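Local coordinates for protein histidine acid phosphatase (Hafnia alvei, PDB 4ARU) that belongs to branch 2 of the histidine phosphatase superfamily, as a bacterial histidine acid phosphatase built round a mixed beta-sheet flanked by helices, at residues 64-69 with 368-373; 84-89 with 289-294; 170-175 with 189-194. All coordinates share one frame; numbering follows the deposited sequence. Where two conformers were deposited one is given.

Interaction 1. Residues 64-69 with 368-373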
loop_
_atom_site.group_PDB
_atom_site.type_symbol
_atom_site.label_atom_id
_atom_site.label_comp_id
_atom_site.label_asym_id
_atom_site.label_seq_id
_atom_site.Cartn_x
_atom_site.Cartn_y
_atom_site.Cartn_z
ATOM N N TYR A 64 -9.863 12.973 5.929
ATOM C CA TYR A 64 -8.634 13.746 5.994
ATOM C C TYR A 64 -8.918 15.235 6.155
ATOM O O TYR A 64 -8.254 15.926 6.945
ATOM C CB TYR A 64 -7.748 13.537 4.753
ATOM C CG TYR A 64 -7.079 12.201 4.599
ATOM C CD1 TYR A 64 -6.252 11.674 5.578
ATOM C CD2 TYR A 64 -7.256 11.470 3.431
ATOM C CE1 TYR A 64 -5.657 10.413 5.377
ATOM C CE2 TYR A 64 -6.646 10.238 3.236
ATOM C CZ TYR A 64 -5.891 9.714 4.214
ATOM O OH TYR A 64 -5.305 8.461 3.899
ATOM N N ARG A 65 -9.923 15.732 5.445
ATOM C CA ARG A 65 -10.332 17.133 5.610
ATOM C C ARG A 65 -10.684 17.435 7.060
ATOM O O ARG A 65 -10.179 18.406 7.638
ATOM C CB ARG A 65 -11.488 17.517 4.666
ATOM C CG ARG A 65 -11.978 18.953 4.816
ATOM C CD ARG A 65 -10.800 19.921 4.696
ATOM N NE ARG A 65 -11.151 21.346 4.767
ATOM C CZ ARG A 65 -11.633 22.070 3.749
ATOM N NH1 ARG A 65 -11.839 21.539 2.546
ATOM N NH2 ARG A 65 -11.909 23.357 3.934
ATOM N N GLU A 66 -11.517 16.592 7.677
ATOM C CA GLU A 66 -11.947 16.845 9.043
ATOM C C GLU A 66 -10.748 16.763 9.986
ATOM O O GLU A 66 -10.661 17.603 10.889
ATOM C CB GLU A 66 -12.999 15.848 9.497
ATOM C CG GLU A 66 -14.359 15.989 8.861
ATOM C CD GLU A 66 -15.504 15.348 9.666
ATOM O OE1 GLU A 66 -15.429 15.193 10.902
ATOM O OE2 GLU A 66 -16.534 15.027 9.035
ATOM N N ARG A 67 -9.853 15.790 9.795
ATOM C CA ARG A 67 -8.727 15.588 10.712
ATOM C C ARG A 67 -7.791 16.789 10.586
ATOM O O ARG A 67 -7.376 17.390 11.589
ATOM C CB ARG A 67 -7.987 14.301 10.337
ATOM C CG ARG A 67 -6.673 14.027 11.078
ATOM C CD ARG A 67 -6.154 12.689 10.552
ATOM N NE ARG A 67 -4.807 12.279 10.972
ATOM C CZ ARG A 67 -4.492 11.109 11.555
ATOM N NH1 ARG A 67 -5.414 10.169 11.835
ATOM N NH2 ARG A 67 -3.217 10.869 11.857
ATOM N N PHE A 68 -7.466 17.183 9.367
ATOM C CA PHE A 68 -6.475 18.237 9.213
ATOM C C PHE A 68 -7.024 19.627 9.552
ATOM O O PHE A 68 -6.272 20.507 9.989
ATOM C CB PHE A 68 -5.833 18.191 7.827
ATOM C CG PHE A 68 -5.126 16.868 7.533
ATOM C CD1 PHE A 68 -4.369 16.222 8.497
ATOM C CD2 PHE A 68 -5.253 16.262 6.292
ATOM C CE1 PHE A 68 -3.727 14.984 8.225
ATOM C CE2 PHE A 68 -4.629 15.052 6.022
ATOM C CZ PHE A 68 -3.899 14.406 6.992
ATOM N N GLN A 69 -8.321 19.867 9.358
ATOM C CA GLN A 69 -8.959 21.093 9.826
ATOM C C GLN A 69 -8.887 21.197 11.317
ATOM O O GLN A 69 -8.632 22.252 11.876
ATOM C CB GLN A 69 -10.435 21.106 9.473
ATOM C CG GLN A 69 -10.665 21.568 8.074
ATOM C CD GLN A 69 -12.092 21.332 7.630
ATOM O OE1 GLN A 69 -12.767 20.419 8.080
ATOM N NE2 GLN A 69 -12.549 22.158 6.757
ATOM N N LEU A 368 -17.078 8.616 6.913
ATOM C CA LEU A 368 -15.957 8.700 7.814
ATOM C C LEU A 368 -15.870 10.126 8.345
ATOM O O LEU A 368 -15.709 11.064 7.561
ATOM C CB LEU A 368 -14.690 8.347 7.091
ATOM C CG LEU A 368 -14.631 7.011 6.386
ATOM C CD1 LEU A 368 -13.332 6.935 5.605
ATOM C CD2 LEU A 368 -14.726 5.821 7.347
ATOM N N THR A 369 -15.970 10.286 9.654
ATOM C CA THR A 369 -15.994 11.611 10.271
ATOM C C THR A 369 -15.141 11.530 11.540
ATOM O O THR A 369 -14.742 10.464 11.944
ATOM C CB THR A 369 -17.432 12.006 10.650
ATOM O OG1 THR A 369 -17.887 11.137 11.694
ATOM C CG2 THR A 369 -18.420 12.004 9.476
ATOM N N LEU A 370 -14.886 12.654 12.220
ATOM C CA LEU A 370 -14.161 12.552 13.492
ATOM C C LEU A 370 -14.930 11.741 14.523
ATOM O O LEU A 370 -14.311 11.036 15.336
ATOM C CB LEU A 370 -13.753 13.939 14.017
ATOM C CG LEU A 370 -12.610 14.603 13.189
ATOM C CD1 LEU A 370 -12.124 15.775 14.011
ATOM C CD2 LEU A 370 -11.491 13.672 12.849
ATOM N N GLN A 371 -16.252 11.819 14.470
ATOM C CA GLN A 371 -17.137 11.071 15.400
ATOM C C GLN A 371 -17.169 9.596 15.037
ATOM O O GLN A 371 -17.304 8.780 15.932
ATOM C CB GLN A 371 -18.576 11.632 15.452
ATOM C CG GLN A 371 -18.731 13.042 16.033
ATOM C CD GLN A 371 -18.630 13.109 17.563
ATOM O OE1 GLN A 371 -17.817 12.402 18.188
ATOM N NE2 GLN A 371 -19.449 13.980 18.175
ATOM N N HIS A 372 -17.004 9.283 13.747
ATOM C CA HIS A 372 -17.050 7.910 13.226
ATOM C C HIS A 372 -15.874 7.703 12.311
ATOM O O HIS A 372 -16.026 7.718 11.089
ATOM C CB HIS A 372 -18.404 7.614 12.562
ATOM C CG HIS A 372 -19.529 7.685 13.520
ATOM N ND1 HIS A 372 -20.304 8.806 13.706
ATOM C CD2 HIS A 372 -19.924 6.801 14.467
ATOM C CE1 HIS A 372 -21.163 8.592 14.678
ATOM N NE2 HIS A 372 -20.945 7.375 15.155
ATOM N N PRO A 373 -14.680 7.542 12.888
ATOM C CA PRO A 373 -13.493 7.761 12.128
ATOM C C PRO A 373 -13.015 6.556 11.302
ATOM O O PRO A 373 -13.354 5.416 11.593
ATOM C CB PRO A 373 -12.440 8.103 13.223
ATOM C CG PRO A 373 -12.927 7.400 14.436
ATOM C CD PRO A 373 -14.415 7.498 14.350
HETATM O O HOH W 1 -17.392 14.426 13.253
HETATM O O HOH W 2 -16.273 13.618 6.580
#
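The carboxylate of E66 is the flat group of this contact, and the backbone N of L370 reaches it from above its plane, 54° out of it. The bond to OE1 is 2.9 Å long and nearly straight, with 167° at the hydrogen. The second oxygen lies against T369, OE2 standing 3.5 Å from CB and about as near to CG2. E66 gets there because its CG is anti to the carbonyl carbon (chi1 -71°) and the chain beyond runs extended off the helix, alongside T369. L370 passes it head to tail: its CG packs 3.9 Å from E66 CB, and CD2 comes within 4.0 Å of R67 CA. Water 1 adds a bridge, donating to E66 OE1 and accepting from Q371 N. Within the loop, H372 N donates to T369 OG1 over 2.9 Å, an ST motif. The guanidinium of R67 forms a salt bridge with E339 of strand 335-342. This surface contact thus clips the loop between helix 359-363 and strand 375-378 onto helix 51-70, whose inner residues Y64 and F68 pack on strands 9-18 and 335-342.

Interaction 2. Residues 84-89 with 289-294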
loop_
_atom_site.group_PDB
_atom_site.type_symbol
_atom_site.label_atom_id
_atom_site.label_comp_id
_atom_site.label_asym_id
_atom_site.label_seq_id
_atom_site.Cartn_x
_atom_site.Cartn_y
_atom_site.Cartn_z
ATOM N N ALA A 84 -1.529 24.861 -0.958
ATOM C CA ALA A 84 -1.539 24.022 0.256
ATOM C C ALA A 84 -1.601 22.544 -0.014
ATOM O O ALA A 84 -1.118 21.782 0.786
ATOM C CB ALA A 84 -2.708 24.407 1.156
ATOM N N VAL A 85 -2.215 22.143 -1.117
ATOM C CA VAL A 85 -2.501 20.754 -1.405
ATOM C C VAL A 85 -1.925 20.340 -2.756
ATOM O O VAL A 85 -2.085 21.049 -3.735
ATOM C CB VAL A 85 -4.010 20.496 -1.431
ATOM C CG1 VAL A 85 -4.303 19.022 -1.665
ATOM C CG2 VAL A 85 -4.653 20.984 -0.129
ATOM N N TYR A 86 -1.215 19.227 -2.782
ATOM C CA TYR A 86 -0.581 18.724 -3.972
ATOM C C TYR A 86 -0.712 17.239 -4.044
ATOM O O TYR A 86 -0.435 16.548 -3.092
ATOM C CB TYR A 86 0.885 19.127 -4.008
ATOM C CG TYR A 86 1.661 18.778 -5.273
ATOM C CD1 TYR A 86 2.152 17.537 -5.496
ATOM C CD2 TYR A 86 2.001 19.760 -6.159
ATOM C CE1 TYR A 86 2.895 17.236 -6.648
ATOM C CE2 TYR A 86 2.714 19.487 -7.318
ATOM C CZ TYR A 86 3.170 18.210 -7.549
ATOM O OH TYR A 86 3.942 17.921 -8.665
ATOM N N VAL A 87 -1.118 16.731 -5.215
ATOM C CA VAL A 87 -1.208 15.320 -5.500
ATOM C C VAL A 87 -0.214 14.917 -6.572
ATOM O O VAL A 87 -0.219 15.481 -7.629
ATOM C CB VAL A 87 -2.644 14.876 -5.957
ATOM C CG1 VAL A 87 -2.619 13.419 -6.334
ATOM C CG2 VAL A 87 -3.680 15.169 -4.893
ATOM N N TRP A 88 0.587 13.904 -6.276
ATOM C CA TRP A 88 1.403 13.201 -7.272
ATOM C C TRP A 88 0.876 11.782 -7.402
ATOM O O TRP A 88 0.947 11.027 -6.447
ATOM C CB TRP A 88 2.892 13.192 -6.937
ATOM C CG TRP A 88 3.700 12.650 -8.069
ATOM C CD1 TRP A 88 4.152 11.353 -8.243
ATOM C CD2 TRP A 88 4.020 13.322 -9.277
ATOM N NE1 TRP A 88 4.760 11.214 -9.446
ATOM C CE2 TRP A 88 4.719 12.397 -10.104
ATOM C CE3 TRP A 88 3.866 14.633 -9.727
ATOM C CZ2 TRP A 88 5.232 12.743 -11.355
ATOM C CZ3 TRP A 88 4.397 14.973 -10.954
ATOM C CH2 TRP A 88 5.023 14.025 -11.783
ATOM N N ALA A 89 0.335 11.423 -8.557
ATOM C CA ALA A 89 -0.174 10.089 -8.786
ATOM C C ALA A 89 0.699 9.346 -9.762
ATOM O O ALA A 89 1.251 9.947 -10.679
ATOM C CB ALA A 89 -1.594 10.148 -9.368
ATOM N N ARG A 289 14.638 14.717 -6.096
ATOM C CA ARG A 289 14.111 15.266 -7.338
ATOM C C ARG A 289 12.848 16.041 -7.028
ATOM O O ARG A 289 11.908 15.501 -6.450
ATOM C CB ARG A 289 13.788 14.181 -8.354
ATOM C CG ARG A 289 13.251 14.753 -9.681
ATOM C CD ARG A 289 13.108 13.662 -10.726
ATOM N NE ARG A 289 14.401 13.145 -11.185
ATOM C CZ ARG A 289 14.526 12.174 -12.096
ATOM N NH1 ARG A 289 13.436 11.570 -12.593
ATOM N NH2 ARG A 289 15.722 11.767 -12.463
ATOM N N PRO A 290 12.817 17.326 -7.421
ATOM C CA PRO A 290 11.616 18.072 -7.015
ATOM C C PRO A 290 10.383 17.658 -7.786
ATOM O O PRO A 290 10.476 17.322 -8.974
ATOM C CB PRO A 290 11.970 19.540 -7.346
ATOM C CG PRO A 290 13.216 19.494 -8.147
ATOM C CD PRO A 290 13.896 18.175 -7.951
ATOM N N LEU A 291 9.240 17.722 -7.112
ATOM C CA LEU A 291 7.933 17.460 -7.756
ATOM C C LEU A 291 7.588 18.726 -8.502
ATOM O O LEU A 291 7.711 19.825 -7.959
ATOM C CB LEU A 291 6.888 17.123 -6.709
ATOM C CG LEU A 291 7.167 15.816 -5.966
ATOM C CD1 LEU A 291 6.121 15.591 -4.888
ATOM C CD2 LEU A 291 7.137 14.611 -6.891
ATOM N N PRO A 292 7.225 18.591 -9.778
ATOM C CA PRO A 292 7.032 19.813 -10.563
ATOM C C PRO A 292 5.897 20.681 -10.063
ATOM O O PRO A 292 4.839 20.168 -9.740
ATOM C CB PRO A 292 6.747 19.296 -11.970
ATOM C CG PRO A 292 6.343 17.916 -11.807
ATOM C CD PRO A 292 6.933 17.371 -10.534
ATOM N N ASP A 293 6.165 21.981 -9.959
ATOM C CA ASP A 293 5.107 22.927 -9.623
ATOM C C ASP A 293 4.622 22.848 -8.162
ATOM O O ASP A 293 3.528 23.325 -7.881
ATOM C CB ASP A 293 3.917 22.666 -10.594
ATOM C CG ASP A 293 2.778 23.647 -10.444
ATOM O OD1 ASP A 293 3.054 24.845 -10.314
ATOM O OD2 ASP A 293 1.601 23.199 -10.495
ATOM N N ILE A 294 5.342 22.179 -7.256
ATOM C CA ILE A 294 4.892 22.116 -5.865
ATOM C C ILE A 294 5.298 23.401 -5.183
ATOM O O ILE A 294 6.344 23.957 -5.507
ATOM C CB ILE A 294 5.435 20.869 -5.112
ATOM C CG1 ILE A 294 4.657 20.666 -3.798
ATOM C CG2 ILE A 294 6.948 20.964 -4.901
ATOM C CD1 ILE A 294 4.855 19.283 -3.244
#
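Y86 and W88 pack closely against L291, P292 and I294. The isoleucine lies over one face of the tyrosine ring, CB 4.0 Å from the centroid and 25° off the normal, a CH-pi contact. With I294 CG1 anti to its own backbone N (chi1 -166°), the CG1-CD1 arm runs on over the ring toward Y86 CG. At the ring's far end the hydroxyl OH donates to P292 O over 2.6 Å; the acceptor lies near the ring plane, and the donor is tilted 21° from the carbonyl plane. The CH-pi contact and the hydrogen bond together hold the ring against the type II turn L291-I294, whose own closing bond, I294 N to L291 O, is weak at 3.4 Å. Y86 and W88 alternate with V87 along strand 85-89, which pairs in parallel with 300-305 in the central sheet of this histidine phosphatase fold; V87 faces helix 93-106, while the two aromatic residues meet the loop leading into 300-305. L291 is wedged between them, its CD2 over one face of the W88 indole at 4.1 Å from CG. P292 completes the tight part, its CD 3.5 Å from W88 CZ3. The loose, solvent side is at exposed D293, whose side chain gets no nearer to the strand than 4.7 Å; in one of its two conformers OD2 is hydrogen-bonded to H115, whose ring stacks with Y86.

Interaction 3. Residues 170-175 with 189-194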
loop_
_atom_site.group_PDB
_atom_site.type_symbol
_atom_site.label_atom_id
_atom_site.label_comp_id
_atom_site.label_asym_id
_atom_site.label_seq_id
_atom_site.Cartn_x
_atom_site.Cartn_y
_atom_site.Cartn_z
ATOM N N SER A 170 -10.595 -25.073 -0.206
ATOM C CA SER A 170 -12.004 -25.319 0.033
ATOM C C SER A 170 -12.869 -24.180 -0.525
ATOM O O SER A 170 -13.922 -24.454 -1.086
ATOM C CB SER A 170 -12.262 -25.590 1.538
ATOM O OG SER A 170 -12.100 -24.439 2.328
ATOM N N VAL A 171 -12.423 -22.943 -0.379
ATOM C CA VAL A 171 -13.151 -21.781 -0.913
ATOM C C VAL A 171 -13.250 -21.855 -2.445
ATOM O O VAL A 171 -14.301 -21.553 -3.016
ATOM C CB VAL A 171 -12.447 -20.477 -0.479
ATOM C CG1 VAL A 171 -12.931 -19.271 -1.283
ATOM C CG2 VAL A 171 -12.603 -20.272 1.022
ATOM N N LEU A 172 -12.169 -22.279 -3.088
ATOM C CA LEU A 172 -12.149 -22.483 -4.524
ATOM C C LEU A 172 -12.890 -23.718 -4.977
ATOM O O LEU A 172 -13.244 -23.809 -6.152
ATOM C CB LEU A 172 -10.676 -22.635 -5.008
ATOM C CG LEU A 172 -9.827 -21.394 -4.823
ATOM C CD1 LEU A 172 -8.411 -21.804 -5.118
ATOM C CD2 LEU A 172 -10.275 -20.252 -5.730
ATOM N N ASP A 173 -13.128 -24.706 -4.101
ATOM C CA ASP A 173 -13.462 -26.067 -4.572
ATOM C C ASP A 173 -12.430 -26.588 -5.544
ATOM O O ASP A 173 -12.728 -27.235 -6.551
ATOM C CB ASP A 173 -14.886 -26.124 -5.141
ATOM C CG ASP A 173 -15.936 -25.947 -4.051
ATOM O OD1 ASP A 173 -16.039 -26.884 -3.244
ATOM O OD2 ASP A 173 -16.656 -24.909 -3.963
ATOM N N PHE A 174 -11.163 -26.328 -5.187
ATOM C CA PHE A 174 -10.022 -26.715 -6.011
ATOM C C PHE A 174 -10.047 -28.178 -6.473
ATOM O O PHE A 174 -9.733 -28.474 -7.624
ATOM C CB PHE A 174 -8.698 -26.343 -5.302
ATOM C CG PHE A 174 -7.446 -26.833 -6.025
ATOM C CD1 PHE A 174 -6.975 -26.188 -7.172
ATOM C CD2 PHE A 174 -6.727 -27.896 -5.536
ATOM C CE1 PHE A 174 -5.831 -26.641 -7.802
ATOM C CE2 PHE A 174 -5.582 -28.343 -6.172
ATOM C CZ PHE A 174 -5.135 -27.705 -7.295
ATOM N N PRO A 175 -10.377 -29.115 -5.579
ATOM C CA PRO A 175 -10.300 -30.515 -6.004
ATOM C C PRO A 175 -11.245 -30.860 -7.175
ATOM O O PRO A 175 -10.999 -31.846 -7.897
ATOM C CB PRO A 175 -10.691 -31.284 -4.731
ATOM C CG PRO A 175 -10.324 -30.374 -3.608
ATOM C CD PRO A 175 -10.606 -29.000 -4.114
ATOM N N CYS A 189 -5.209 -34.619 -5.778
ATOM C CA CYS A 189 -4.879 -33.263 -6.199
ATOM C C CYS A 189 -5.035 -32.322 -5.004
ATOM O O CYS A 189 -6.136 -31.924 -4.626
ATOM C CB CYS A 189 -5.787 -32.844 -7.346
ATOM S SG CYS A 189 -5.352 -31.311 -8.197
ATOM N N ASP A 190 -3.906 -32.015 -4.377
ATOM C CA ASP A 190 -3.852 -31.177 -3.161
ATOM C C ASP A 190 -3.224 -29.840 -3.543
ATOM O O ASP A 190 -2.196 -29.813 -4.181
ATOM C CB ASP A 190 -3.001 -31.895 -2.088
ATOM C CG ASP A 190 -2.783 -31.060 -0.841
ATOM O OD1 ASP A 190 -1.812 -30.286 -0.793
ATOM O OD2 ASP A 190 -3.612 -31.175 0.097
ATOM N N PHE A 191 -3.849 -28.733 -3.146
ATOM C CA PHE A 191 -3.457 -27.401 -3.585
ATOM C C PHE A 191 -2.009 -27.132 -3.252
ATOM O O PHE A 191 -1.233 -26.714 -4.110
ATOM C CB PHE A 191 -4.400 -26.369 -2.949
ATOM C CG PHE A 191 -4.233 -24.948 -3.458
ATOM C CD1 PHE A 191 -4.742 -24.579 -4.691
ATOM C CD2 PHE A 191 -3.696 -23.951 -2.665
ATOM C CE1 PHE A 191 -4.655 -23.275 -5.131
ATOM C CE2 PHE A 191 -3.598 -22.644 -3.115
ATOM C CZ PHE A 191 -4.068 -22.305 -4.346
ATOM N N SER A 192 -1.621 -27.391 -2.013
ATOM C CA SER A 192 -0.232 -27.167 -1.583
ATOM C C SER A 192 0.782 -28.090 -2.311
ATOM O O SER A 192 1.813 -27.607 -2.777
ATOM C CB SER A 192 -0.112 -27.355 -0.068
ATOM O OG SER A 192 1.264 -27.217 0.352
ATOM N N GLN A 193 0.489 -29.374 -2.401
ATOM C CA GLN A 193 1.388 -30.351 -3.012
ATOM C C GLN A 193 1.554 -30.059 -4.503
ATOM O O GLN A 193 2.640 -30.212 -5.050
ATOM C CB GLN A 193 0.802 -31.755 -2.831
ATOM C CG GLN A 193 1.742 -32.905 -3.195
ATOM C CD GLN A 193 1.925 -33.095 -4.692
ATOM O OE1 GLN A 193 1.002 -32.876 -5.461
ATOM N NE2 GLN A 193 3.126 -33.506 -5.109
ATOM N N ALA A 194 0.456 -29.676 -5.143
ATOM C CA ALA A 194 0.452 -29.408 -6.583
ATOM C C ALA A 194 1.311 -28.205 -6.977
ATOM O O ALA A 194 1.783 -28.140 -8.118
ATOM C CB ALA A 194 -0.960 -29.227 -7.083
#
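F174 and F191 meet as a T-shaped (edge-to-face) pair, with F191 supplying the edge and F174 the face. Their planes stand at 82° and the centroids are 5.0 Å apart; F191 CD1 sits over the centre of the F174 ring, 3.6 Å above its plane. The pair joins the turn after helix 162-172 to the short helix 191-194. Both rings leave their backbones with CG anti to N (chi1 174° in F174), and from there the F174 ring also slips in beside the start of helix 191-194, its CE2 3.5 Å from F191 CA. C189 adds a sulfur-aromatic contact, SG lying oblique to the same ring at 4.4 Å from its centroid. At the F191 end of the pair, L172 brings CD1 to 4.0 Å from F191 CE1.

Around this shell, backbone and covalent features probably help to position the rings. A Schellman motif ends helix 162-172, with D173 as its positive-phi C-prime residue, F174 N bonded to S169 O and D173 N to S170 O; this turn is consistent with L172 and F174 both pointing toward 189-194. C189 is tied by disulfide to C180, and Y179 meets the F174 ring with planes at about 40°. Farther in, L172 and F191 both reach helix 213-229, at L220 and F224 and at A213 respectively. The N-cap residue D190 starts the short helix: its OD1 accepts from Q193 N at 3.0 Å through the anti lone pair.

Overall arrangement
Interaction 3 lies farthest from the chain's centre, about 29 Å from it, and the three contacts differ in burial. Interaction 1 is a surface contact, whereas interactions 2 and 3 are partly buried and rest on aromatic rings. Interactions 1 and 2 attach loops to the region of the central sheet, one through a helix that packs on it and the other through one of its strands; helix 51-70 and strand 85-89 are consecutive in the chain. Interaction 3 lies on the opposite side of the chain's centre from interaction 2, about 47 Å between centres, and joins helical elements. Interaction 1 relies on a carboxylate and water, interaction 2 on aliphatic-aromatic packing with a hydroxyl bond, and interaction 3 on rings and sulfur.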